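Local coordinates for protein blood group a-and b-cleaving endo-beta-galactosidase (Streptococcus pneumoniae, PDB 2YGL) that probably cleaves blood group A and B antigens as a family 98 endo-beta-galactosidase, this fragment being its tandem CBM51 modules, which probably bind carbohydrate, at residues N226-L231 and V237-G242; T210-K215 and P219-S224. All blocks are in the same frame, centred on the assembly; numbering follows the deposited sequence.

Interaction 1: N226-L231 and V237-G242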
# COMPACT_ATOMS: atom_id res chain seq x y z
N ASN A 226 -15.52 -30.75 -4.99
CA ASN A 226 -15.03 -30.29 -3.68
C ASN A 226 -14.06 -29.13 -3.84
O ASN A 226 -13.18 -29.17 -4.70
CB ASN A 226 -14.31 -31.42 -2.94
CG ASN A 226 -15.19 -32.63 -2.71
OD1 ASN A 226 -16.40 -32.60 -2.91
ND2 ASN A 226 -14.56 -33.72 -2.27
N LYS A 227 -14.21 -28.12 -3.00
CA LYS A 227 -13.30 -26.98 -3.02
C LYS A 227 -11.94 -27.34 -2.43
O LYS A 227 -11.84 -28.20 -1.55
CB LYS A 227 -13.91 -25.78 -2.29
CG LYS A 227 -15.06 -25.13 -3.05
CD LYS A 227 -15.65 -23.96 -2.29
CE LYS A 227 -16.74 -23.28 -3.12
NZ LYS A 227 -17.36 -22.15 -2.39
N ILE A 228 -10.90 -26.70 -2.94
CA ILE A 228 -9.55 -26.79 -2.39
C ILE A 228 -9.58 -26.39 -0.91
O ILE A 228 -10.22 -25.40 -0.55
CB ILE A 228 -8.56 -25.92 -3.20
CG1 ILE A 228 -8.20 -26.62 -4.52
CG2 ILE A 228 -7.30 -25.59 -2.39
CD1 ILE A 228 -7.66 -25.69 -5.59
N LYS A 229 -8.91 -27.17 -0.07
CA LYS A 229 -8.90 -26.92 1.37
C LYS A 229 -7.49 -27.05 1.91
O LYS A 229 -6.79 -28.03 1.63
CB LYS A 229 -9.85 -27.89 2.08
CG LYS A 229 -10.26 -27.46 3.49
CD LYS A 229 -11.09 -28.54 4.21
CE LYS A 229 -12.51 -28.65 3.65
NZ LYS A 229 -13.28 -29.76 4.28
N LEU A 230 -7.07 -26.06 2.70
CA LEU A 230 -5.72 -26.00 3.25
C LEU A 230 -5.72 -25.65 4.73
O LEU A 230 -6.72 -25.17 5.27
CB LEU A 230 -4.90 -24.95 2.48
CG LEU A 230 -4.39 -25.36 1.09
CD1 LEU A 230 -3.90 -24.14 0.32
CD2 LEU A 230 -3.29 -26.39 1.23
N LEU A 231 -4.60 -25.92 5.40
CA LEU A 231 -4.36 -25.42 6.75
C LEU A 231 -3.77 -24.03 6.67
O LEU A 231 -2.69 -23.84 6.10
CB LEU A 231 -3.40 -26.33 7.53
CG LEU A 231 -3.92 -27.50 8.37
CD1 LEU A 231 -2.75 -28.15 9.09
CD2 LEU A 231 -4.99 -27.05 9.37
N VAL A 237 -9.21 -24.10 5.91
CA VAL A 237 -9.86 -23.05 5.14
C VAL A 237 -10.06 -23.49 3.69
O VAL A 237 -9.12 -23.96 3.04
CB VAL A 237 -9.04 -21.72 5.17
CG1 VAL A 237 -9.74 -20.62 4.37
CG2 VAL A 237 -8.80 -21.25 6.60
N GLU A 238 -11.29 -23.35 3.20
CA GLU A 238 -11.62 -23.65 1.81
C GLU A 238 -11.33 -22.47 0.89
O GLU A 238 -11.50 -21.32 1.28
CB GLU A 238 -13.08 -24.05 1.66
CG GLU A 238 -13.42 -25.43 2.19
CD GLU A 238 -14.83 -25.85 1.85
OE1 GLU A 238 -15.77 -25.09 2.17
OE2 GLU A 238 -15.00 -26.94 1.28
N PHE A 239 -10.90 -22.78 -0.34
CA PHE A 239 -10.67 -21.76 -1.35
C PHE A 239 -11.65 -21.92 -2.50
O PHE A 239 -11.87 -23.02 -3.00
CB PHE A 239 -9.22 -21.83 -1.87
CG PHE A 239 -8.21 -21.24 -0.93
CD1 PHE A 239 -7.68 -21.99 0.12
CD2 PHE A 239 -7.80 -19.92 -1.08
CE1 PHE A 239 -6.75 -21.44 0.99
CE2 PHE A 239 -6.87 -19.36 -0.22
CZ PHE A 239 -6.34 -20.12 0.82
N ASN A 240 -12.26 -20.80 -2.91
CA ASN A 240 -13.19 -20.78 -4.04
C ASN A 240 -12.48 -21.09 -5.35
O ASN A 240 -13.04 -21.75 -6.22
CB ASN A 240 -13.88 -19.42 -4.14
CG ASN A 240 -14.80 -19.12 -2.97
OD1 ASN A 240 -15.39 -20.03 -2.36
ND2 ASN A 240 -14.95 -17.84 -2.65
N LYS A 241 -11.25 -20.60 -5.48
CA LYS A 241 -10.49 -20.73 -6.72
C LYS A 241 -9.11 -21.31 -6.48
O LYS A 241 -8.55 -21.16 -5.39
CB LYS A 241 -10.36 -19.36 -7.42
CG LYS A 241 -11.67 -18.61 -7.68
CD LYS A 241 -12.49 -19.24 -8.80
CE LYS A 241 -11.92 -18.93 -10.17
NZ LYS A 241 -12.66 -19.68 -11.22
N GLY A 242 -8.56 -21.96 -7.50
CA GLY A 242 -7.19 -22.48 -7.43
C GLY A 242 -6.89 -23.62 -8.38
O GLY A 242 -7.68 -23.93 -9.26
O HOH W 1 -13.61 -29.13 0.22
O HOH W 2 -16.59 -28.16 -1.19
O HOH W 3 -11.23 -24.55 -5.03
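Leu230 and Val237 face each other as an antiparallel hydrogen-bonded pair, joined by Leu230 N to Val237 O at 3.0 Å and Val237 N to Leu230 O at 2.8 Å. Two residues further from the hairpin turn on each strand, Phe239 N donates to Ile228 O at 2.7 Å. Between these bonds Lys229 and Glu238 form a non-hydrogen-bonded pair, and the short strand axes run at 144°, a twisted beta hairpin made of strands 228-232 and 235-239. Its tight side carries Ile228, Leu230, Val237 and Phe239. The side chains of Leu230 and Phe239 cross at about a right angle, and Leu230 CD1 meets ring atom CE1 of Phe239 at 4.0 Å, oblique to the ring. Ile228 sends CD1 the other way, onto the backbone of Gly242, 3.6 Å from its C atom. Val344 of strand 343-352 backs Ile228 and Leu230, while Pro179 of helix 179-184 lies against Val237 and Phe239. The reverse side is loose and wet. Here Lys229, bent at chi3 (-73°), lays CE against Glu238 CG, yet its NZ stays 4.5 Å from Glu238 OE2, beyond a salt bridge. One water accepts from Lys227 N and donates to that OE2; a second lies within hydrogen-bonding distance of OE2 and Lys227 O. A third bridges Ile228 N and Phe239 O. Lys227, extended beyond CG, runs beside Asn240 and gives NZ to Asn240 OD1 at 2.9 Å, the donor tilted 28° from the carbonyl plane. Asn240 ND2 reaches Asn183 O, so both ends of this amide are engaged and its rotation is fixed. Main-chain bonds, the apolar face and the direct Lys227-Asn240 bond thus hold the hairpin, whereas the Lys229 and Glu238 charges probably add only a weak attraction.

Interaction 2: T210-K215 and P219-S224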
# COMPACT_ATOMS: atom_id res chain seq x y z
N THR A 210 -6.26 -35.12 -15.54
CA THR A 210 -5.72 -33.79 -15.81
C THR A 210 -5.63 -32.94 -14.55
O THR A 210 -6.38 -33.15 -13.59
CB THR A 210 -6.56 -33.03 -16.87
OG1 THR A 210 -7.93 -33.00 -16.46
CG2 THR A 210 -6.46 -33.70 -18.24
N VAL A 211 -4.69 -32.00 -14.55
CA VAL A 211 -4.60 -30.96 -13.53
C VAL A 211 -5.98 -30.31 -13.39
O VAL A 211 -6.64 -30.04 -14.38
CB VAL A 211 -3.49 -29.92 -13.88
CG1 VAL A 211 -3.57 -28.68 -13.00
CG2 VAL A 211 -2.10 -30.57 -13.75
N GLN A 212 -6.41 -30.11 -12.15
CA GLN A 212 -7.78 -29.69 -11.88
C GLN A 212 -7.90 -28.20 -11.58
O GLN A 212 -7.03 -27.62 -10.92
CB GLN A 212 -8.38 -30.51 -10.73
CG GLN A 212 -8.62 -31.98 -11.08
CD GLN A 212 -9.66 -32.18 -12.17
OE1 GLN A 212 -9.33 -32.57 -13.29
NE2 GLN A 212 -10.92 -31.90 -11.86
N LYS A 213 -8.98 -27.60 -12.08
CA LYS A 213 -9.27 -26.19 -11.82
C LYS A 213 -10.31 -26.05 -10.71
O LYS A 213 -11.40 -26.63 -10.79
CB LYS A 213 -9.74 -25.49 -13.10
CG LYS A 213 -8.64 -25.30 -14.15
CD LYS A 213 -9.20 -24.83 -15.49
CE LYS A 213 -8.07 -24.53 -16.47
NZ LYS A 213 -8.56 -24.03 -17.79
N ASP A 214 -9.95 -25.29 -9.67
CA ASP A 214 -10.80 -25.00 -8.51
C ASP A 214 -11.16 -26.25 -7.68
O ASP A 214 -12.11 -26.22 -6.89
CB ASP A 214 -12.06 -24.21 -8.94
CG ASP A 214 -11.71 -22.92 -9.68
OD1 ASP A 214 -10.65 -22.33 -9.41
OD2 ASP A 214 -12.50 -22.50 -10.54
N LYS A 215 -10.39 -27.32 -7.86
CA LYS A 215 -10.59 -28.60 -7.18
C LYS A 215 -9.24 -29.25 -6.91
O LYS A 215 -8.28 -29.03 -7.66
CB LYS A 215 -11.42 -29.56 -8.04
CG LYS A 215 -12.72 -29.01 -8.60
CD LYS A 215 -13.21 -29.88 -9.73
CE LYS A 215 -14.26 -29.16 -10.56
NZ LYS A 215 -14.75 -30.02 -11.67
N PRO A 219 -9.97 -35.94 -6.12
CA PRO A 219 -11.43 -35.80 -6.12
C PRO A 219 -11.97 -35.17 -7.41
O PRO A 219 -13.01 -35.61 -7.90
CB PRO A 219 -11.69 -34.88 -4.92
CG PRO A 219 -10.54 -35.15 -4.00
CD PRO A 219 -9.36 -35.35 -4.91
N GLY A 220 -11.27 -34.19 -7.95
CA GLY A 220 -11.66 -33.56 -9.22
C GLY A 220 -11.71 -34.54 -10.38
O GLY A 220 -12.68 -34.55 -11.14
N ASN A 221 -10.67 -35.36 -10.51
CA ASN A 221 -10.64 -36.40 -11.54
C ASN A 221 -11.60 -37.57 -11.26
O ASN A 221 -11.86 -38.39 -12.15
CB ASN A 221 -9.21 -36.91 -11.76
CG ASN A 221 -8.35 -35.92 -12.54
OD1 ASN A 221 -8.51 -35.78 -13.76
ND2 ASN A 221 -7.44 -35.25 -11.86
N ASN A 222 -12.12 -37.65 -10.04
CA ASN A 222 -13.13 -38.65 -9.69
C ASN A 222 -14.57 -38.14 -9.87
O ASN A 222 -15.53 -38.87 -9.59
CB ASN A 222 -12.92 -39.17 -8.26
CG ASN A 222 -11.76 -40.15 -8.15
OD1 ASN A 222 -11.25 -40.66 -9.15
ND2 ASN A 222 -11.34 -40.42 -6.92
N GLY A 223 -14.71 -36.90 -10.32
CA GLY A 223 -16.01 -36.32 -10.62
C GLY A 223 -16.58 -35.39 -9.56
O GLY A 223 -17.66 -34.83 -9.74
N SER A 224 -15.86 -35.24 -8.45
CA SER A 224 -16.30 -34.36 -7.37
C SER A 224 -15.85 -32.92 -7.60
O SER A 224 -14.78 -32.67 -8.17
CB SER A 224 -15.82 -34.87 -6.02
OG SER A 224 -16.47 -36.08 -5.68
O HOH W 4 -14.85 -32.92 -11.19
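Asn221 makes two direct hydrogen bonds across the contact, its amide pairing with both the N-H and the C=O of Thr210. OD1 accepts from Thr210 N at 2.9 Å, a nearly straight bond (165° at the hydrogen) whose donor is tilted from the carbonyl plane. ND2 donates to Thr210 O, also at 2.9 Å, with that oxygen close to the amide plane. ND2 also bonds to Phe217 O in the same helix. With chi1 at -75°, CG lying beside the backbone N, the amide swings off the helix toward the 210-215 chain, and its rotation is held from both ends. By van der Waals contact, Gln212 folds over the helix, its chain bent at chi2, and sets CG 3.9 Å from Gly220 CA; its amide lies against the Gly220-Asn221 peptide. The absence of a side chain at Gly220 lets the strand residue come this near. The helix concerned, 217-221, is a single short turn beside strand 212-213 of the beta-sandwich module, and it ends in a Schellman motif: Gly223 takes a positive phi of 100°, Ser224 N bonds back to Pro219 O and Gly223 N to Gly220 O. That turn brings Ser224 O round to Lys215, whose extended chain lies alongside with CD 3.6 Å from the oxygen. A water adds a polar link. It accepts from Lys215 NZ at 2.9 Å and lies within hydrogen-bonding distance of Gly220 O and Ser224 O, two carbonyls at or just beyond the helix C-terminal end; the partial negative charge of this helix end would probably suit the nearby ammonium group. Lys215 NZ also donates directly to Asn225 OD1.

Running from the N terminus, the chain passes through strand 212-213, turns at Asp214, and winds into helix 217-221; interaction 2 closes this short loop. It is complete before interaction 1 begins, so the two lie in series, neither nested nor crossed, with centres about 12 Å apart. Interaction 1 then closes the hairpin of strands 228-232 and 235-239. The exit of that hairpin comes back to the first loop: Lys241 NZ forms a salt bridge with Asp214 OD2, and Gly242 pairs with Asp214 through the backbone. Strand 242-244 thereby joins 212-213 to 343-352, tying helix turn and hairpin to one sheet of the second module.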